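Local coordinates for chitin binding protein (Tectaria macrodonta, PDB 6IF7) that is an insecticidal, chitin-binding fern protein of the AA10 family that carries a copper ion and is possibly a lytic polysaccharide monooxygenase, at residues 103-113 and 126-137. Residues are numbered along the deposited sequence; the frame is centred on the assembly and turned at random.
Sequences HLGFFEFYVTR and DLEELPFINVTN. With CU (copper (II) ion), chain C; NAG (2-acetamido-2-deoxy-beta-D-glucopyranose), chain B; NAG (2-acetamido-2-deoxy-beta-D-glucopyranose), chain D.
Phe106, Glu108 and Asn134 share one face of an antiparallel strand pair, where Asn134 carries an N-linked glycan and the other two pack against it. Asn134 ND2 is bonded covalently to C1 of the first N-acetylglucosamine, and with CG anti to the backbone N (chi1 -173°) the amide reaches over toward strand 105-111. This sugar lies across the Phe106 ring, its C5 3.7 Å above the plane and over the centre. Glu108 runs alongside Asn134, and its OE2 accepts a nearly straight hydrogen bond from the sugar's acetamido N2 (2.8 Å). Tyr110 OH donates to the other oxygen, Glu108 OE1, from above the carboxylate plane, which helps fix that group's rotation. Pro131 CB sits over the face of the Tyr110 ring, 4.1 Å from its centroid.

On the reverse face Phe109 turns its ring edge toward the face of Phe132 in an offset edge-to-face pair, planes at 75°, while Phe109 CB packs over the same Phe132 face. Ile133 CD1 lies over the Phe109 ring. Beyond the strands, Arg113 NH1 and Glu128 OE1 are 3.6 Å apart, a salt bridge of charge alone, since the oxygen stands well out of the guanidinium plane.

Strand 133-136 flanks 105-111, whose other side pairs with 159-167; Ile147, from strand 144-147 of the opposing sheet, packs against Phe109, Ile133 and Val135 in the core of the beta-sandwich known for this family, and His103, just before the strand, joins His1 at the copper.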
# COMPACT_ATOMS: atom_id res chain seq x y z
N HIS A 103 1.07 -16.19 4.24
CA HIS A 103 2.16 -16.35 5.21
C HIS A 103 1.63 -16.16 6.61
O HIS A 103 0.59 -15.55 6.81
CB HIS A 103 3.32 -15.36 5.01
CG HIS A 103 4.06 -15.52 3.72
ND1 HIS A 103 4.42 -16.75 3.22
CD2 HIS A 103 4.50 -14.61 2.82
CE1 HIS A 103 5.05 -16.59 2.07
NE2 HIS A 103 5.11 -15.30 1.80
N LEU A 104 2.39 -16.69 7.57
CA LEU A 104 2.23 -16.35 8.98
C LEU A 104 2.75 -14.94 9.14
O LEU A 104 3.93 -14.68 8.91
CB LEU A 104 3.02 -17.30 9.88
CG LEU A 104 2.57 -18.75 9.83
CD1 LEU A 104 3.65 -19.66 10.43
CD2 LEU A 104 1.23 -18.90 10.54
N GLY A 105 1.87 -14.02 9.53
CA GLY A 105 2.27 -12.63 9.73
C GLY A 105 1.14 -11.75 10.21
O GLY A 105 0.01 -12.20 10.38
N PHE A 106 1.46 -10.48 10.43
CA PHE A 106 0.46 -9.49 10.85
C PHE A 106 0.52 -8.26 9.96
O PHE A 106 1.57 -7.93 9.40
CB PHE A 106 0.64 -9.10 12.32
CG PHE A 106 1.95 -8.43 12.65
CD1 PHE A 106 2.11 -7.04 12.54
CD2 PHE A 106 3.01 -9.17 13.17
CE1 PHE A 106 3.30 -6.43 12.88
CE2 PHE A 106 4.22 -8.55 13.52
CZ PHE A 106 4.37 -7.18 13.37
N PHE A 107 -0.62 -7.60 9.86
CA PHE A 107 -0.79 -6.44 9.02
C PHE A 107 -1.03 -5.20 9.86
O PHE A 107 -2.02 -5.15 10.60
CB PHE A 107 -2.00 -6.61 8.10
CG PHE A 107 -1.89 -7.77 7.15
CD1 PHE A 107 -2.23 -9.06 7.54
CD2 PHE A 107 -1.47 -7.57 5.82
CE1 PHE A 107 -2.14 -10.13 6.65
CE2 PHE A 107 -1.37 -8.63 4.94
CZ PHE A 107 -1.72 -9.91 5.35
N GLU A 108 -0.16 -4.20 9.69
CA GLU A 108 -0.38 -2.87 10.26
C GLU A 108 -0.93 -1.92 9.18
O GLU A 108 -0.33 -1.81 8.11
CB GLU A 108 0.93 -2.30 10.82
CG GLU A 108 1.54 -3.09 11.97
CD GLU A 108 2.93 -2.59 12.36
OE1 GLU A 108 3.43 -1.62 11.71
OE2 GLU A 108 3.50 -3.16 13.34
N PHE A 109 -2.05 -1.26 9.47
CA PHE A 109 -2.67 -0.26 8.58
C PHE A 109 -2.46 1.15 9.13
O PHE A 109 -2.91 1.47 10.22
CB PHE A 109 -4.19 -0.46 8.45
CG PHE A 109 -4.59 -1.61 7.60
CD1 PHE A 109 -4.22 -2.91 7.91
CD2 PHE A 109 -5.43 -1.41 6.51
CE1 PHE A 109 -4.64 -3.98 7.15
CE2 PHE A 109 -5.84 -2.48 5.73
CZ PHE A 109 -5.44 -3.77 6.05
N TYR A 110 -1.81 1.99 8.34
CA TYR A 110 -1.63 3.40 8.68
C TYR A 110 -2.37 4.23 7.67
O TYR A 110 -2.47 3.84 6.50
CB TYR A 110 -0.15 3.79 8.63
CG TYR A 110 0.70 3.04 9.65
CD1 TYR A 110 1.20 1.75 9.36
CD2 TYR A 110 0.99 3.59 10.92
CE1 TYR A 110 1.96 1.05 10.28
CE2 TYR A 110 1.77 2.89 11.84
CZ TYR A 110 2.25 1.62 11.52
OH TYR A 110 3.02 0.90 12.39
N VAL A 111 -2.88 5.37 8.11
CA VAL A 111 -3.41 6.41 7.22
C VAL A 111 -2.58 7.70 7.33
O VAL A 111 -2.01 8.01 8.39
CB VAL A 111 -4.90 6.71 7.51
CG1 VAL A 111 -5.08 7.61 8.73
CG2 VAL A 111 -5.56 7.32 6.28
N THR A 112 -2.56 8.44 6.23
CA THR A 112 -1.96 9.77 6.19
C THR A 112 -2.68 10.74 7.14
O THR A 112 -3.90 10.69 7.29
CB THR A 112 -2.00 10.37 4.76
OG1 THR A 112 -3.28 10.11 4.17
CG2 THR A 112 -0.93 9.75 3.90
N ARG A 113 -1.89 11.61 7.77
CA ARG A 113 -2.42 12.64 8.67
C ARG A 113 -3.19 13.73 7.90
O ARG A 113 -3.04 13.90 6.68
CB ARG A 113 -1.26 13.34 9.39
CG ARG A 113 -0.46 12.50 10.35
CD ARG A 113 0.93 13.12 10.47
NE ARG A 113 1.83 12.44 11.40
CZ ARG A 113 1.76 12.49 12.73
NH1 ARG A 113 0.82 13.21 13.34
NH2 ARG A 113 2.63 11.82 13.47
N ASP A 126 4.38 12.08 7.32
CA ASP A 126 3.05 12.20 6.68
C ASP A 126 2.01 11.19 7.18
O ASP A 126 0.82 11.44 7.09
CB ASP A 126 3.16 12.12 5.14
CG ASP A 126 4.08 13.21 4.56
OD1 ASP A 126 3.98 14.36 5.00
OD2 ASP A 126 4.91 12.92 3.69
N LEU A 127 2.45 10.06 7.75
CA LEU A 127 1.51 9.05 8.31
C LEU A 127 1.20 9.28 9.77
O LEU A 127 2.03 9.79 10.48
CB LEU A 127 2.09 7.65 8.20
CG LEU A 127 2.35 7.13 6.79
CD1 LEU A 127 3.07 5.80 6.93
CD2 LEU A 127 1.08 6.97 5.99
N GLU A 128 0.02 8.86 10.21
CA GLU A 128 -0.26 8.80 11.65
C GLU A 128 0.78 7.92 12.36
O GLU A 128 1.28 6.97 11.76
CB GLU A 128 -1.67 8.27 11.92
CG GLU A 128 -2.84 9.16 11.50
CD GLU A 128 -2.89 10.52 12.19
OE1 GLU A 128 -1.90 10.98 12.79
OE2 GLU A 128 -3.94 11.16 12.12
N GLU A 129 1.08 8.22 13.62
CA GLU A 129 2.09 7.45 14.37
C GLU A 129 1.63 6.06 14.64
O GLU A 129 2.42 5.14 14.60
CB GLU A 129 2.45 8.09 15.72
CG GLU A 129 3.01 9.50 15.57
CD GLU A 129 3.94 9.91 16.69
OE1 GLU A 129 3.53 10.75 17.54
OE2 GLU A 129 5.08 9.40 16.71
N LEU A 130 0.34 5.90 14.90
CA LEU A 130 -0.22 4.61 15.26
C LEU A 130 -1.09 4.02 14.17
O LEU A 130 -1.80 4.75 13.49
CB LEU A 130 -1.07 4.77 16.52
CG LEU A 130 -0.35 5.23 17.80
CD1 LEU A 130 -1.24 4.91 18.96
CD2 LEU A 130 1.00 4.57 17.99
N PRO A 131 -1.07 2.68 14.04
CA PRO A 131 -1.94 2.05 13.06
C PRO A 131 -3.40 2.05 13.49
O PRO A 131 -3.69 2.01 14.68
CB PRO A 131 -1.40 0.61 12.96
CG PRO A 131 -0.62 0.37 14.21
CD PRO A 131 -0.20 1.71 14.75
N PHE A 132 -4.31 2.12 12.53
CA PHE A 132 -5.71 2.02 12.89
C PHE A 132 -6.23 0.59 12.83
O PHE A 132 -7.32 0.32 13.36
CB PHE A 132 -6.62 2.97 12.09
CG PHE A 132 -6.73 2.66 10.63
CD1 PHE A 132 -5.78 3.14 9.73
CD2 PHE A 132 -7.82 1.96 10.13
CE1 PHE A 132 -5.89 2.90 8.35
CE2 PHE A 132 -7.93 1.70 8.76
CZ PHE A 132 -6.96 2.18 7.88
N ILE A 133 -5.47 -0.31 12.20
CA ILE A 133 -5.71 -1.76 12.33
C ILE A 133 -4.35 -2.42 12.48
O ILE A 133 -3.39 -2.07 11.76
CB ILE A 133 -6.42 -2.37 11.10
CG1 ILE A 133 -7.76 -1.67 10.83
CG2 ILE A 133 -6.61 -3.87 11.28
CD1 ILE A 133 -8.37 -2.02 9.47
N ASN A 134 -4.27 -3.36 13.43
CA ASN A 134 -3.16 -4.30 13.52
C ASN A 134 -3.73 -5.70 13.76
O ASN A 134 -4.34 -5.97 14.79
CB ASN A 134 -2.22 -3.87 14.63
CG ASN A 134 -0.96 -4.69 14.69
OD1 ASN A 134 -0.71 -5.59 13.88
ND2 ASN A 134 -0.14 -4.35 15.66
N VAL A 135 -3.55 -6.58 12.78
CA VAL A 135 -4.22 -7.88 12.80
C VAL A 135 -3.27 -9.02 12.40
O VAL A 135 -2.57 -8.96 11.39
CB VAL A 135 -5.51 -7.85 11.94
CG1 VAL A 135 -5.21 -7.62 10.46
CG2 VAL A 135 -6.31 -9.13 12.13
N THR A 136 -3.26 -10.07 13.23
CA THR A 136 -2.42 -11.25 13.01
C THR A 136 -3.23 -12.34 12.37
O THR A 136 -4.26 -12.75 12.94
CB THR A 136 -1.86 -11.79 14.33
OG1 THR A 136 -0.94 -10.83 14.85
CG2 THR A 136 -1.12 -13.12 14.13
N ASN A 137 -2.75 -12.84 11.23
CA ASN A 137 -3.36 -13.98 10.52
C ASN A 137 -4.87 -13.89 10.42
O ASN A 137 -5.60 -14.73 10.96
CB ASN A 137 -2.91 -15.31 11.15
CG ASN A 137 -1.40 -15.51 11.02
OD1 ASN A 137 -0.83 -15.34 9.94
ND2 ASN A 137 -0.76 -15.82 12.11
CU CU C . 5.54 -14.46 -0.07
C1 NAG B . 1.12 -5.09 15.81
C2 NAG B . 2.17 -4.33 16.61
C3 NAG B . 3.42 -5.16 16.67
C4 NAG B . 3.13 -6.50 17.31
C5 NAG B . 2.05 -7.22 16.52
C6 NAG B . 1.65 -8.50 17.23
C7 NAG B . 2.23 -1.90 16.53
C8 NAG B . 2.67 -0.70 15.75
N2 NAG B . 2.51 -3.06 15.98
O3 NAG B . 4.41 -4.46 17.45
O4 NAG B . 4.34 -7.25 17.34
O5 NAG B . 0.92 -6.38 16.40
O6 NAG B . 0.60 -9.11 16.48
O7 NAG B . 1.67 -1.81 17.59
C1 NAG D . 4.63 -7.82 18.62
C2 NAG D . 5.79 -8.80 18.47
C3 NAG D . 6.16 -9.39 19.82
C4 NAG D . 6.31 -8.31 20.88
C5 NAG D . 5.13 -7.34 20.89
C6 NAG D . 5.39 -6.30 21.98
C7 NAG D . 6.26 -10.09 16.44
C8 NAG D . 5.95 -11.32 15.64
N2 NAG D . 5.52 -9.88 17.55
O3 NAG D . 7.42 -10.02 19.67
O4 NAG D . 6.42 -8.90 22.17
O5 NAG D . 5.00 -6.80 19.56
O6 NAG D . 4.60 -5.16 21.77
O7 NAG D . 7.17 -9.37 16.08
O HOH W 1 -2.07 -16.17 7.65
O HOH W 2 -3.10 5.17 11.07